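Local structure of GENE 22 product (Bacillus phage spp1, 2XC8) at residues V56-Y61 against W73-A78; Y97-T102 against G111-Y116; M64-K69 against N91-M96; T22-S27 against V44-T49. The protein is of uncertain function but has a fold resembling a domain of the receptor-binding protein of lactococcal phage p2. All blocks are in the same frame, centred on the assembly; numbering follows the deposited sequence.

Interaction 1: V56-Y61 against W73-A78; sequences VEYMLY and WSLCKA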
loop_
_atom_site.group_PDB
_atom_site.type_symbol
_atom_site.label_atom_id
_atom_site.label_comp_id
_atom_site.label_asym_id
_atom_site.label_seq_id
_atom_site.Cartn_x
_atom_site.Cartn_y
_atom_site.Cartn_z
ATOM N N VAL B 56 -16.016 8.762 12.840
ATOM C CA VAL B 56 -15.755 7.471 13.471
ATOM C C VAL B 56 -14.277 7.102 13.369
ATOM O O VAL B 56 -13.695 7.145 12.285
ATOM C CB VAL B 56 -16.618 6.343 12.852
ATOM C CG1 VAL B 56 -16.396 5.046 13.594
ATOM C CG2 VAL B 56 -18.094 6.710 12.880
ATOM N N GLU B 57 -13.681 6.741 14.503
ATOM C CA GLU B 57 -12.295 6.281 14.547
ATOM C C GLU B 57 -12.235 4.759 14.518
ATOM O O GLU B 57 -12.883 4.090 15.324
ATOM C CB GLU B 57 -11.591 6.796 15.803
ATOM C CG GLU B 57 -11.348 8.295 15.829
ATOM C CD GLU B 57 -10.647 8.751 17.097
ATOM O OE1 GLU B 57 -10.801 8.093 18.149
ATOM O OE2 GLU B 57 -9.940 9.778 17.038
ATOM N N TYR B 58 -11.453 4.221 13.585
ATOM C CA TYR B 58 -11.236 2.782 13.491
ATOM C C TYR B 58 -9.807 2.429 13.867
ATOM O O TYR B 58 -8.855 3.033 13.365
ATOM C CB TYR B 58 -11.552 2.274 12.085
ATOM C CG TYR B 58 -13.026 2.236 11.772
ATOM C CD1 TYR B 58 -13.799 1.124 12.107
ATOM C CD2 TYR B 58 -13.651 3.309 11.142
ATOM C CE1 TYR B 58 -15.157 1.083 11.823
ATOM C CE2 TYR B 58 -15.008 3.278 10.851
ATOM C CZ TYR B 58 -15.755 2.163 11.197
ATOM O OH TYR B 58 -17.098 2.123 10.913
HETATM N N MSE B 59 -9.666 1.446 14.731
HETATM C CA MSE B 59 -8.397 0.984 15.211
HETATM C C MSE B 59 -8.193 -0.498 15.186
HETATM O O MSE B 59 -8.897 -1.240 15.793
HETATM C CB MSE B 59 -8.198 1.468 16.618
HETATM C CG MSE B 59 -6.914 2.143 16.799
HETATM SE SE MSE B 59 -6.976 4.029 16.735
HETATM C CE MSE B 59 -6.841 4.235 18.586
ATOM N N LEU B 60 -7.183 -0.917 14.461
ATOM C CA LEU B 60 -6.912 -2.342 14.307
ATOM C C LEU B 60 -5.680 -2.755 15.112
ATOM O O LEU B 60 -4.615 -2.149 14.985
ATOM C CB LEU B 60 -6.740 -2.693 12.824
ATOM C CG LEU B 60 -6.568 -4.159 12.413
ATOM C CD1 LEU B 60 -7.834 -4.973 12.665
ATOM C CD2 LEU B 60 -6.165 -4.248 10.949
ATOM N N TYR B 61 -5.842 -3.784 15.939
ATOM C CA TYR B 61 -4.769 -4.268 16.806
ATOM C C TYR B 61 -4.326 -5.679 16.434
ATOM O O TYR B 61 -5.157 -6.554 16.182
ATOM C CB TYR B 61 -5.203 -4.249 18.277
ATOM C CG TYR B 61 -5.796 -2.941 18.756
ATOM C CD1 TYR B 61 -5.017 -1.786 18.841
ATOM C CD2 TYR B 61 -7.132 -2.864 19.147
ATOM C CE1 TYR B 61 -5.561 -0.584 19.287
ATOM C CE2 TYR B 61 -7.683 -1.667 19.596
ATOM C CZ TYR B 61 -6.892 -0.533 19.663
ATOM O OH TYR B 61 -7.433 0.652 20.106
ATOM N N TRP B 73 -6.430 -10.690 15.748
ATOM C CA TRP B 73 -6.852 -9.332 15.411
ATOM C C TRP B 73 -7.950 -8.827 16.344
ATOM O O TRP B 73 -8.834 -9.586 16.750
ATOM C CB TRP B 73 -7.377 -9.266 13.975
ATOM C CG TRP B 73 -6.363 -9.500 12.898
ATOM C CD1 TRP B 73 -6.260 -10.604 12.102
ATOM C CD2 TRP B 73 -5.327 -8.604 12.476
ATOM N NE1 TRP B 73 -5.221 -10.456 11.216
ATOM C CE2 TRP B 73 -4.629 -9.238 11.423
ATOM C CE3 TRP B 73 -4.914 -7.329 12.888
ATOM C CZ2 TRP B 73 -3.542 -8.641 10.775
ATOM C CZ3 TRP B 73 -3.832 -6.735 12.243
ATOM C CH2 TRP B 73 -3.159 -7.393 11.198
ATOM N N SER B 74 -7.883 -7.540 16.668
ATOM C CA SER B 74 -8.941 -6.848 17.396
ATOM C C SER B 74 -9.214 -5.505 16.733
ATOM O O SER B 74 -8.290 -4.844 16.255
ATOM C CB SER B 74 -8.551 -6.634 18.858
ATOM O OG SER B 74 -8.741 -7.817 19.614
ATOM N N LEU B 75 -10.483 -5.108 16.702
ATOM C CA LEU B 75 -10.864 -3.819 16.138
ATOM C C LEU B 75 -11.623 -2.978 17.151
ATOM O O LEU B 75 -12.599 -3.435 17.751
ATOM C CB LEU B 75 -11.705 -3.997 14.867
ATOM C CG LEU B 75 -12.185 -2.754 14.106
ATOM C CD1 LEU B 75 -11.058 -2.114 13.302
ATOM C CD2 LEU B 75 -13.347 -3.111 13.193
ATOM N N CYS B 76 -11.158 -1.747 17.338
ATOM C CA CYS B 76 -11.878 -0.778 18.145
ATOM C C CYS B 76 -12.503 0.287 17.253
ATOM O O CYS B 76 -11.869 0.791 16.322
ATOM C CB CYS B 76 -10.964 -0.138 19.190
ATOM S SG CYS B 76 -11.822 0.996 20.300
ATOM N N LYS B 77 -13.753 0.602 17.518
ATOM C CA LYS B 77 -14.469 1.668 16.880
ATOM C C LYS B 77 -14.907 2.726 17.889
ATOM O O LYS B 77 -15.456 2.462 18.899
ATOM C CB LYS B 77 -15.677 1.095 16.175
ATOM C CG LYS B 77 -16.269 1.918 15.093
ATOM C CD LYS B 77 -17.709 1.530 14.812
ATOM C CE LYS B 77 -18.429 2.569 13.967
ATOM N NZ LYS B 77 -19.475 2.032 13.082
ATOM N N ALA B 78 -14.640 3.958 17.590
ATOM C CA ALA B 78 -15.035 5.054 18.470
ATOM C C ALA B 78 -15.756 6.156 17.710
ATOM O O ALA B 78 -15.330 6.562 16.629
ATOM C CB ALA B 78 -13.824 5.617 19.201
#

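Interaction 2: Y97-T102 against G111-Y116; sequences YPVSVT and GTIFLY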
loop_
_atom_site.group_PDB
_atom_site.type_symbol
_atom_site.label_atom_id
_atom_site.label_comp_id
_atom_site.label_asym_id
_atom_site.label_seq_id
_atom_site.Cartn_x
_atom_site.Cartn_y
_atom_site.Cartn_z
ATOM N N TYR B 97 -0.102 -1.709 15.704
ATOM C CA TYR B 97 -1.332 -1.020 15.330
ATOM C C TYR B 97 -1.240 -0.687 13.856
ATOM O O TYR B 97 -0.935 0.421 13.520
ATOM C CB TYR B 97 -1.649 0.311 16.035
ATOM C CG TYR B 97 -1.320 0.460 17.472
ATOM C CD1 TYR B 97 -0.034 0.735 17.870
ATOM C CD2 TYR B 97 -2.306 0.424 18.435
ATOM C CE1 TYR B 97 0.278 0.883 19.177
ATOM C CE2 TYR B 97 -2.014 0.590 19.745
ATOM C CZ TYR B 97 -0.716 0.819 20.121
ATOM O OH TYR B 97 -0.362 0.982 21.428
ATOM N N PRO B 98 -1.516 -1.623 12.975
ATOM C CA PRO B 98 -1.224 -1.297 11.569
ATOM C C PRO B 98 -2.240 -0.393 10.849
ATOM O O PRO B 98 -1.914 0.157 9.796
ATOM C CB PRO B 98 -1.152 -2.674 10.896
ATOM C CG PRO B 98 -2.010 -3.550 11.734
ATOM C CD PRO B 98 -1.925 -3.031 13.145
ATOM N N VAL B 99 -3.445 -0.241 11.398
ATOM C CA VAL B 99 -4.473 0.610 10.775
ATOM C C VAL B 99 -5.120 1.562 11.789
ATOM O O VAL B 99 -5.578 1.135 12.851
ATOM C CB VAL B 99 -5.573 -0.223 10.043
ATOM C CG1 VAL B 99 -6.587 0.689 9.355
ATOM C CG2 VAL B 99 -4.957 -1.176 9.024
ATOM N N SER B 100 -5.145 2.849 11.445
ATOM C CA SER B 100 -5.785 3.882 12.259
ATOM C C SER B 100 -6.422 4.926 11.343
ATOM O O SER B 100 -5.719 5.737 10.736
ATOM C CB SER B 100 -4.761 4.536 13.195
ATOM O OG SER B 100 -5.358 5.559 13.976
ATOM N N VAL B 101 -7.751 4.895 11.238
ATOM C CA VAL B 101 -8.478 5.743 10.286
ATOM C C VAL B 101 -9.682 6.449 10.916
ATOM O O VAL B 101 -10.453 5.842 11.661
ATOM C CB VAL B 101 -8.947 4.933 9.036
ATOM C CG1 VAL B 101 -9.660 5.833 8.027
ATOM C CG2 VAL B 101 -7.773 4.228 8.365
ATOM N N THR B 102 -9.825 7.737 10.606
ATOM C CA THR B 102 -11.009 8.508 10.967
ATOM C C THR B 102 -11.911 8.663 9.741
ATOM O O THR B 102 -11.483 9.175 8.702
ATOM C CB THR B 102 -10.634 9.894 11.546
ATOM O OG1 THR B 102 -9.756 9.723 12.667
ATOM C CG2 THR B 102 -11.879 10.654 11.999
ATOM N N GLY B 111 -6.307 8.957 7.671
ATOM C CA GLY B 111 -5.570 8.043 8.533
ATOM C C GLY B 111 -4.316 7.443 7.933
ATOM O O GLY B 111 -3.743 7.984 6.982
ATOM N N THR B 112 -3.897 6.313 8.498
ATOM C CA THR B 112 -2.629 5.684 8.146
ATOM C C THR B 112 -2.606 4.154 8.158
ATOM O O THR B 112 -3.204 3.516 9.028
ATOM C CB THR B 112 -1.504 6.107 9.129
ATOM O OG1 THR B 112 -1.524 7.529 9.309
ATOM C CG2 THR B 112 -0.135 5.693 8.609
ATOM N N ILE B 113 -1.917 3.587 7.170
ATOM C CA ILE B 113 -1.741 2.141 7.103
ATOM C C ILE B 113 -0.245 1.976 7.382
ATOM O O ILE B 113 0.595 2.475 6.627
ATOM C CB ILE B 113 -2.129 1.490 5.746
ATOM C CG1 ILE B 113 -3.653 1.405 5.608
ATOM C CG2 ILE B 113 -1.509 0.096 5.608
ATOM C CD1 ILE B 113 -4.145 1.132 4.192
ATOM N N PHE B 114 0.079 1.295 8.479
ATOM C CA PHE B 114 1.468 1.041 8.852
ATOM C C PHE B 114 1.926 -0.310 8.306
ATOM O O PHE B 114 1.383 -1.355 8.674
ATOM C CB PHE B 114 1.642 1.091 10.376
ATOM C CG PHE B 114 1.488 2.468 10.968
ATOM C CD1 PHE B 114 2.584 3.318 11.083
ATOM C CD2 PHE B 114 0.249 2.908 11.426
ATOM C CE1 PHE B 114 2.447 4.592 11.635
ATOM C CE2 PHE B 114 0.101 4.179 11.980
ATOM C CZ PHE B 114 1.203 5.022 12.083
ATOM N N LEU B 115 2.919 -0.276 7.420
ATOM C CA LEU B 115 3.465 -1.491 6.818
ATOM C C LEU B 115 4.873 -1.768 7.332
ATOM O O LEU B 115 5.827 -1.074 6.970
ATOM C CB LEU B 115 3.463 -1.395 5.286
ATOM C CG LEU B 115 2.128 -1.302 4.536
ATOM C CD1 LEU B 115 2.377 -1.179 3.043
ATOM C CD2 LEU B 115 1.226 -2.499 4.823
ATOM N N TYR B 116 4.995 -2.788 8.178
ATOM C CA TYR B 116 6.275 -3.105 8.806
ATOM C C TYR B 116 7.127 -3.988 7.899
ATOM O O TYR B 116 6.643 -4.945 7.289
ATOM C CB TYR B 116 6.085 -3.550 10.261
ATOM C CG TYR B 116 5.444 -2.470 11.112
ATOM C CD1 TYR B 116 6.200 -1.416 11.629
ATOM C CD2 TYR B 116 4.076 -2.490 11.375
ATOM C CE1 TYR B 116 5.607 -0.415 12.398
ATOM C CE2 TYR B 116 3.474 -1.498 12.143
ATOM C CZ TYR B 116 4.245 -0.464 12.651
ATOM O OH TYR B 116 3.654 0.518 13.412
#

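Interaction 3: M64-K69 against N91-M96; sequences MNVQTK and NERLIM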
loop_
_atom_site.group_PDB
_atom_site.type_symbol
_atom_site.label_atom_id
_atom_site.label_comp_id
_atom_site.label_asym_id
_atom_site.label_seq_id
_atom_site.Cartn_x
_atom_site.Cartn_y
_atom_site.Cartn_z
HETATM N N MSE B 64 -0.740 -10.909 20.586
HETATM C CA MSE B 64 -0.357 -12.308 20.731
HETATM C C MSE B 64 -0.492 -12.840 22.155
HETATM O O MSE B 64 -0.160 -12.146 23.119
HETATM C CB MSE B 64 1.094 -12.503 20.280
HETATM C CG MSE B 64 1.573 -13.952 20.275
HETATM SE SE MSE B 64 3.514 -14.107 20.214
HETATM C CE MSE B 64 3.824 -13.258 18.491
ATOM N N ASN B 65 -0.987 -14.069 22.276
ATOM C CA ASN B 65 -1.061 -14.703 23.585
ATOM C C ASN B 65 0.335 -15.302 23.707
ATOM O O ASN B 65 0.692 -16.201 22.947
ATOM C CB ASN B 65 -2.138 -15.794 23.619
ATOM C CG ASN B 65 -2.177 -16.553 24.942
ATOM O OD1 ASN B 65 -1.171 -17.100 25.398
ATOM N ND2 ASN B 65 -3.355 -16.606 25.552
ATOM N N VAL B 66 1.123 -14.795 24.652
ATOM C CA VAL B 66 2.538 -15.178 24.768
ATOM C C VAL B 66 2.777 -16.642 25.150
ATOM O O VAL B 66 3.842 -17.195 24.858
ATOM C CB VAL B 66 3.336 -14.239 25.723
ATOM C CG1 VAL B 66 3.468 -12.844 25.120
ATOM C CG2 VAL B 66 2.697 -14.180 27.114
ATOM N N GLN B 67 1.789 -17.268 25.788
ATOM C CA GLN B 67 1.901 -18.673 26.182
ATOM C C GLN B 67 1.472 -19.651 25.085
ATOM O O GLN B 67 2.129 -20.674 24.878
ATOM C CB GLN B 67 1.148 -18.941 27.488
ATOM C CG GLN B 67 1.963 -18.599 28.730
ATOM C CD GLN B 67 1.178 -18.725 30.024
ATOM O OE1 GLN B 67 0.214 -19.488 30.116
ATOM N NE2 GLN B 67 1.596 -17.977 31.038
ATOM N N THR B 68 0.381 -19.338 24.389
ATOM C CA THR B 68 -0.109 -20.191 23.300
ATOM C C THR B 68 0.527 -19.822 21.956
ATOM O O THR B 68 0.499 -20.612 21.009
ATOM C CB THR B 68 -1.652 -20.140 23.164
ATOM O OG1 THR B 68 -2.058 -18.857 22.669
ATOM C CG2 THR B 68 -2.329 -20.407 24.501
ATOM N N LYS B 69 1.109 -18.636 21.909
ATOM C CA LYS B 69 1.679 -18.027 20.701
ATOM C C LYS B 69 0.689 -17.690 19.609
ATOM O O LYS B 69 1.080 -17.360 18.539
ATOM C CB LYS B 69 2.805 -18.862 20.068
ATOM C CG LYS B 69 4.117 -19.012 20.828
ATOM C CD LYS B 69 5.188 -19.668 19.895
ATOM C CE LYS B 69 5.486 -21.121 20.181
ATOM N NZ LYS B 69 5.289 -22.115 19.094
ATOM N N ASN B 91 -5.076 -8.571 28.002
ATOM C CA ASN B 91 -3.947 -9.312 28.582
ATOM C C ASN B 91 -2.859 -9.638 27.569
ATOM O O ASN B 91 -1.670 -9.649 27.903
ATOM C CB ASN B 91 -4.455 -10.623 29.199
ATOM C CG ASN B 91 -3.345 -11.457 29.833
ATOM O OD1 ASN B 91 -2.478 -10.937 30.538
ATOM N ND2 ASN B 91 -3.381 -12.763 29.592
ATOM N N GLU B 92 -3.277 -9.914 26.337
ATOM C CA GLU B 92 -2.361 -10.337 25.286
ATOM C C GLU B 92 -1.383 -9.238 24.895
ATOM O O GLU B 92 -1.696 -8.046 24.983
ATOM C CB GLU B 92 -3.134 -10.850 24.069
ATOM C CG GLU B 92 -3.907 -12.138 24.342
ATOM C CD GLU B 92 -4.582 -12.715 23.109
ATOM O OE1 GLU B 92 -4.190 -12.362 21.977
ATOM O OE2 GLU B 92 -5.508 -13.536 23.277
ATOM N N ARG B 93 -0.181 -9.623 24.540
ATOM C CA ARG B 93 0.835 -8.712 24.098
ATOM C C ARG B 93 0.479 -8.034 22.790
ATOM O O ARG B 93 0.281 -8.633 21.799
ATOM C CB ARG B 93 2.173 -9.424 23.989
ATOM C CG ARG B 93 3.304 -8.501 23.691
ATOM C CD ARG B 93 4.613 -9.159 23.444
ATOM N NE ARG B 93 5.497 -8.174 22.865
ATOM C CZ ARG B 93 6.730 -8.394 22.447
ATOM N NH1 ARG B 93 7.266 -9.586 22.532
ATOM N NH2 ARG B 93 7.433 -7.402 21.948
ATOM N N LEU B 94 0.425 -6.726 22.830
ATOM C CA LEU B 94 0.150 -5.965 21.650
ATOM C C LEU B 94 1.402 -5.838 20.824
ATOM O O LEU B 94 2.422 -5.430 21.280
ATOM C CB LEU B 94 -0.459 -4.610 21.960
ATOM C CG LEU B 94 -0.732 -3.630 20.830
ATOM C CD1 LEU B 94 -1.902 -3.936 20.004
ATOM C CD2 LEU B 94 -0.901 -2.326 21.425
ATOM N N ILE B 95 1.279 -6.234 19.583
ATOM C CA ILE B 95 2.389 -6.320 18.693
ATOM C C ILE B 95 2.422 -5.097 17.831
ATOM O O ILE B 95 3.405 -4.455 17.785
ATOM C CB ILE B 95 2.334 -7.610 17.843
ATOM C CG1 ILE B 95 2.360 -8.863 18.715
ATOM C CG2 ILE B 95 3.420 -7.635 16.878
ATOM C CD1 ILE B 95 3.558 -9.045 19.573
HETATM N N MSE B 96 1.333 -4.780 17.162
HETATM C CA MSE B 96 1.267 -3.609 16.322
HETATM C C MSE B 96 -0.100 -2.992 16.034
HETATM O O MSE B 96 -1.099 -3.637 16.139
HETATM C CB MSE B 96 1.955 -3.856 14.991
HETATM C CG MSE B 96 1.380 -4.958 14.192
HETATM SE SE MSE B 96 2.178 -5.372 12.552
HETATM C CE MSE B 96 3.883 -5.800 13.097
#

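Interaction 4: T22-S27 against V44-T49; sequences TGIEVS and VSFDLT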
loop_
_atom_site.group_PDB
_atom_site.type_symbol
_atom_site.label_atom_id
_atom_site.label_comp_id
_atom_site.label_asym_id
_atom_site.label_seq_id
_atom_site.Cartn_x
_atom_site.Cartn_y
_atom_site.Cartn_z
ATOM N N THR B 22 -14.904 0.092 0.101
ATOM C CA THR B 22 -15.799 -0.137 1.237
ATOM C C THR B 22 -15.082 -0.103 2.590
ATOM O O THR B 22 -15.683 0.280 3.597
ATOM C CB THR B 22 -16.585 -1.465 1.105
ATOM O OG1 THR B 22 -15.672 -2.550 0.898
ATOM C CG2 THR B 22 -17.569 -1.400 -0.058
ATOM N N GLY B 23 -13.809 -0.497 2.617
ATOM C CA GLY B 23 -13.047 -0.498 3.867
ATOM C C GLY B 23 -11.587 -0.898 3.775
ATOM O O GLY B 23 -10.845 -0.396 2.928
ATOM N N ILE B 24 -11.182 -1.798 4.670
ATOM C CA ILE B 24 -9.795 -2.249 4.776
ATOM C C ILE B 24 -9.709 -3.763 4.594
ATOM O O ILE B 24 -10.507 -4.512 5.160
ATOM C CB ILE B 24 -9.161 -1.833 6.142
ATOM C CG1 ILE B 24 -9.105 -0.301 6.290
ATOM C CG2 ILE B 24 -7.776 -2.467 6.345
ATOM C CD1 ILE B 24 -8.196 0.429 5.289
ATOM N N GLU B 25 -8.739 -4.196 3.792
ATOM C CA GLU B 25 -8.453 -5.610 3.582
ATOM C C GLU B 25 -7.035 -5.949 4.014
ATOM O O GLU B 25 -6.070 -5.352 3.530
ATOM C CB GLU B 25 -8.633 -5.983 2.112
ATOM C CG GLU B 25 -9.917 -6.734 1.808
ATOM C CD GLU B 25 -10.108 -6.966 0.320
ATOM O OE1 GLU B 25 -9.130 -7.332 -0.374
ATOM O OE2 GLU B 25 -11.249 -6.787 -0.160
ATOM N N VAL B 26 -6.918 -6.903 4.930
ATOM C CA VAL B 26 -5.622 -7.440 5.323
ATOM C C VAL B 26 -5.573 -8.895 4.871
ATOM O O VAL B 26 -6.428 -9.699 5.250
ATOM C CB VAL B 26 -5.384 -7.336 6.851
ATOM C CG1 VAL B 26 -4.000 -7.851 7.218
ATOM C CG2 VAL B 26 -5.558 -5.899 7.332
ATOM N N SER B 27 -4.581 -9.220 4.047
ATOM C CA SER B 27 -4.413 -10.581 3.549
ATOM C C SER B 27 -3.822 -11.481 4.631
ATOM O O SER B 27 -3.310 -10.996 5.642
ATOM C CB SER B 27 -3.522 -10.593 2.303
ATOM O OG SER B 27 -2.160 -10.391 2.641
ATOM N N VAL B 44 -8.070 -10.601 7.558
ATOM C CA VAL B 44 -9.066 -9.820 8.252
ATOM C C VAL B 44 -9.490 -8.670 7.394
ATOM O O VAL B 44 -8.716 -8.098 6.709
ATOM C CB VAL B 44 -8.574 -9.305 9.639
ATOM C CG1 VAL B 44 -7.538 -8.260 9.512
ATOM C CG2 VAL B 44 -9.688 -8.819 10.445
ATOM N N SER B 45 -10.753 -8.350 7.438
ATOM C CA SER B 45 -11.248 -7.183 6.788
ATOM C C SER B 45 -12.420 -6.514 7.512
ATOM O O SER B 45 -13.087 -7.148 8.273
ATOM C CB SER B 45 -11.509 -7.474 5.305
ATOM O OG SER B 45 -12.655 -8.198 5.101
ATOM N N PHE B 46 -12.631 -5.223 7.285
ATOM C CA PHE B 46 -13.729 -4.479 7.898
ATOM C C PHE B 46 -14.137 -3.271 7.060
ATOM O O PHE B 46 -13.307 -2.675 6.368
ATOM C CB PHE B 46 -13.390 -4.066 9.342
ATOM C CG PHE B 46 -12.186 -3.163 9.466
ATOM C CD1 PHE B 46 -12.340 -1.779 9.514
ATOM C CD2 PHE B 46 -10.903 -3.696 9.565
ATOM C CE1 PHE B 46 -11.234 -0.939 9.640
ATOM C CE2 PHE B 46 -9.791 -2.864 9.690
ATOM C CZ PHE B 46 -9.958 -1.483 9.729
ATOM N N ASP B 47 -15.419 -2.920 7.129
ATOM C CA ASP B 47 -15.941 -1.742 6.445
ATOM C C ASP B 47 -15.558 -0.476 7.201
ATOM O O ASP B 47 -15.554 -0.457 8.435
ATOM C CB ASP B 47 -17.466 -1.817 6.318
ATOM C CG ASP B 47 -17.936 -3.002 5.486
ATOM O OD1 ASP B 47 -17.237 -3.384 4.523
ATOM O OD2 ASP B 47 -19.018 -3.546 5.793
ATOM N N LEU B 48 -15.233 0.576 6.455
ATOM C CA LEU B 48 -14.994 1.889 7.043
ATOM C C LEU B 48 -16.304 2.674 7.041
ATOM O O LEU B 48 -16.448 3.692 6.355
ATOM C CB LEU B 48 -13.873 2.628 6.302
ATOM C CG LEU B 48 -12.449 2.100 6.522
ATOM C CD1 LEU B 48 -11.509 2.617 5.444
ATOM C CD2 LEU B 48 -11.922 2.451 7.914
ATOM N N THR B 49 -17.256 2.169 7.824
ATOM C CA THR B 49 -18.620 2.685 7.870
ATOM C C THR B 49 -18.680 4.042 8.572
ATOM O O THR B 49 -18.249 4.168 9.721
ATOM C CB THR B 49 -19.574 1.687 8.575
ATOM O OG1 THR B 49 -19.385 0.373 8.033
ATOM C CG2 THR B 49 -21.032 2.098 8.393
#

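Interaction 1: V56-Y61 against W73-A78
Leu60 meets Trp73, and Tyr61 meets Cys76, across the two strands of a beta hairpin, 56-64 and 71-79. The pairing is regular and antiparallel, with six backbone hydrogen bonds. Glu57, Met59 and Tyr61 form hydrogen-bonded pairs with Ala78, Cys76 and Ser74. The bond from Tyr61 N to Ser74 O is 2.7 Å long and close to straight, at 170°. Between these pairs lie the non-hydrogen-bonded ones, Tyr58 with Lys77 and Leu60 with Leu75. On the face they share, Leu60 CG sits 3.6 Å from Trp73 CE3. Leu60 CD2 reaches the next atom of the six-membered ring, Trp73 CZ3, also at 3.6 Å. Tyr58 and Lys77 lie alongside each other and point the same way. Lys77 CG is 3.6 Å from Tyr58 CE1, and the lysine chain follows the phenol to its hydroxyl. There Lys77 NZ gives a weak hydrogen bond to Tyr58 OH, 3.2 Å long. The main partner of that hydroxyl is Thr49 O.

A second shell fixes these groups. Trp73 NE1 is hydrogen-bonded to Glu42 O, and Phe46 and Val26 pack on Leu60. Ser74, Leu75 and Cys76 also pair in parallel with a strand of the second subunit, so the sheet runs on across the interface. On the other face, Cys76 SG stands anti to the backbone N (chi1 -176°) and forms the disulfide with Cys86. The methylene behind that sulfur is what the phenol ring touches: Tyr61 CE2 lies 3.6 Å from Cys76 CB.

Interaction 2: Y97-T102 against G111-Y116
With chi1 at -69°, Phe114 puts its CG beside its own backbone N and trans to the carbonyl carbon, which brings the ring up to the backbone of Tyr97 and Pro98. Phe114 CD2 then lies 3.5 Å from Tyr97 O, at an oblique angle to the ring. Pro98 O sits at the ring edge, near the ring plane. That same carbonyl accepts the bond from Phe114 N, 2.6 Å long. The N-H points almost straight at the oxygen, but the donor is tilted about 20° from the carbonyl plane. One face of the Phe114 ring is met by Thr112 CG2 of its own strand. Pro98 CB rests 3.6 Å from Phe114 O.

The two segments belong to the antiparallel hairpin of strands 93-103 and 109-117, inside the five-stranded mixed sheet. Strand 56-64 flanks the hairpin on one side and strand 2-8 on the other. Ser100 and Thr112 make the hydrogen-bonded pair. Thr112 N gives a 2.9 Å hydrogen bond to Ser100 O, and the return bond from Ser100 N to Thr112 O is longer, 3.2 Å. Gly111 has no side chain, and its CA comes within 4.1 Å of Val101 CA. Val99 and Ile113 share the buried face, where Val99 CG2 only loosely meets Ile113 CG1 at 4.5 Å. Ile17 of strand 17-19 packs on both.

Interaction 3: M64-K69 against N91-M96
An antiparallel pair, Met64 with Arg93, closes the end of the pairing between strands 56-64 and 93-103, and an Asx turn follows it at once. Met64 N gives a 2.8 Å hydrogen bond to Arg93 O. Arg93 N returns one of 2.9 Å to Met64 O, but this bond is clearly bent, at 131°. Glu92 sets its CB against the carbonyl of Met64, 3.4 Å from Met64 O, and its extended chain carries the carboxylate past the backbone of Asn65. Glu92 CD is 4.0 Å from Asn65 CB. The carboxylate is held from outside the two segments, by His63 ND1 on Glu92 OE1. Val66 crosses Arg93 at about a right angle: Val66 CG1 touches Arg93 CB at 3.8 Å. The arginine chain itself is extended and leads away from the turn. On the same face as Arg93, Met64, a selenomethionine, meets Ile95 through aliphatic carbons. Trp11 and Leu31 of the other sheet pack on both of these side chains.

Asn65 shapes the turn. With chi1 at 176°, Asn65 swings its amide away from its own N and over the residues that follow, where OD1 accepts from two backbone N-H groups. Gln67 N lies in the plane of the amide C=O, 3.0 Å from Asn65 OD1. Thr68 N, 2.9 Å from Asn65 OD1, stands above that plane. On the other segment, Ile95 and Met96 both face Leu62. This is a classic beta bulge, set just inside the point where the two strands part.

Interaction 4: T22-S27 against V44-T49
Ile24 packs over one face of the Phe46 ring, while four backbone hydrogen bonds tie strand 23-33 to strand 37-47 as an antiparallel hairpin, and a fifth, from Leu48 N to Thr22 O, continues the pairing just past the strand ends. The four belong to the pairs Ile24 with Phe46 and Val26 with Val44. Ile24 N to Phe46 O is 2.9 Å and nearly linear, at 170°. The bond from Leu48 N to Thr22 O is also 2.9 Å and uses a lone pair of that carbonyl.

The apolar contacts lie on one face. Ile24 CB is 4.0 Å from the centroid of the Phe46 ring, a CH-pi contact. Phe46 reaches it because chi1 of 61° sets CG between the backbone N and the carbonyl carbon, turning the ring alongside the isoleucine. Ile24 CG1 also meets Leu48 CD1 at 3.9 Å. Val26 and Val44 lie side by side, with Val26 CB 3.5 Å from Val44 CG1.

The other face is polar. There Glu25 CG touches Ser45 CB at 3.9 Å, and Lys126 of the second subunit packs on Ser45. The hairpin is thus two-sided: its apolar face turns to Leu60, Trp73 and Val99 of the other sheet, and Glu25 stays exposed to solvent.

Overall arrangement
Interactions 1, 2 and 3 lie on the same five-stranded sheet, and interaction 4 packs against it from the second sheet. Strands 56-64 and 93-103 join interactions 1 and 2: Tyr58 N is 2.7 Å from Val101 O, and the centres are about 10 Å apart. Interaction 3 uses the start of strand 93-103, and its centre lies about 19 Å from that of interaction 2. Interaction 4 meets interaction 1 where Trp73 CE2 lies 3.6 Å from Val44 CG1, and interaction 2 where Val99 CG1 lies 4.0 Å from Phe46 CZ. Interactions 3 and 4 do not touch; their nearest atoms are about 9 Å apart. Interactions 1 and 4 both touch the second subunit.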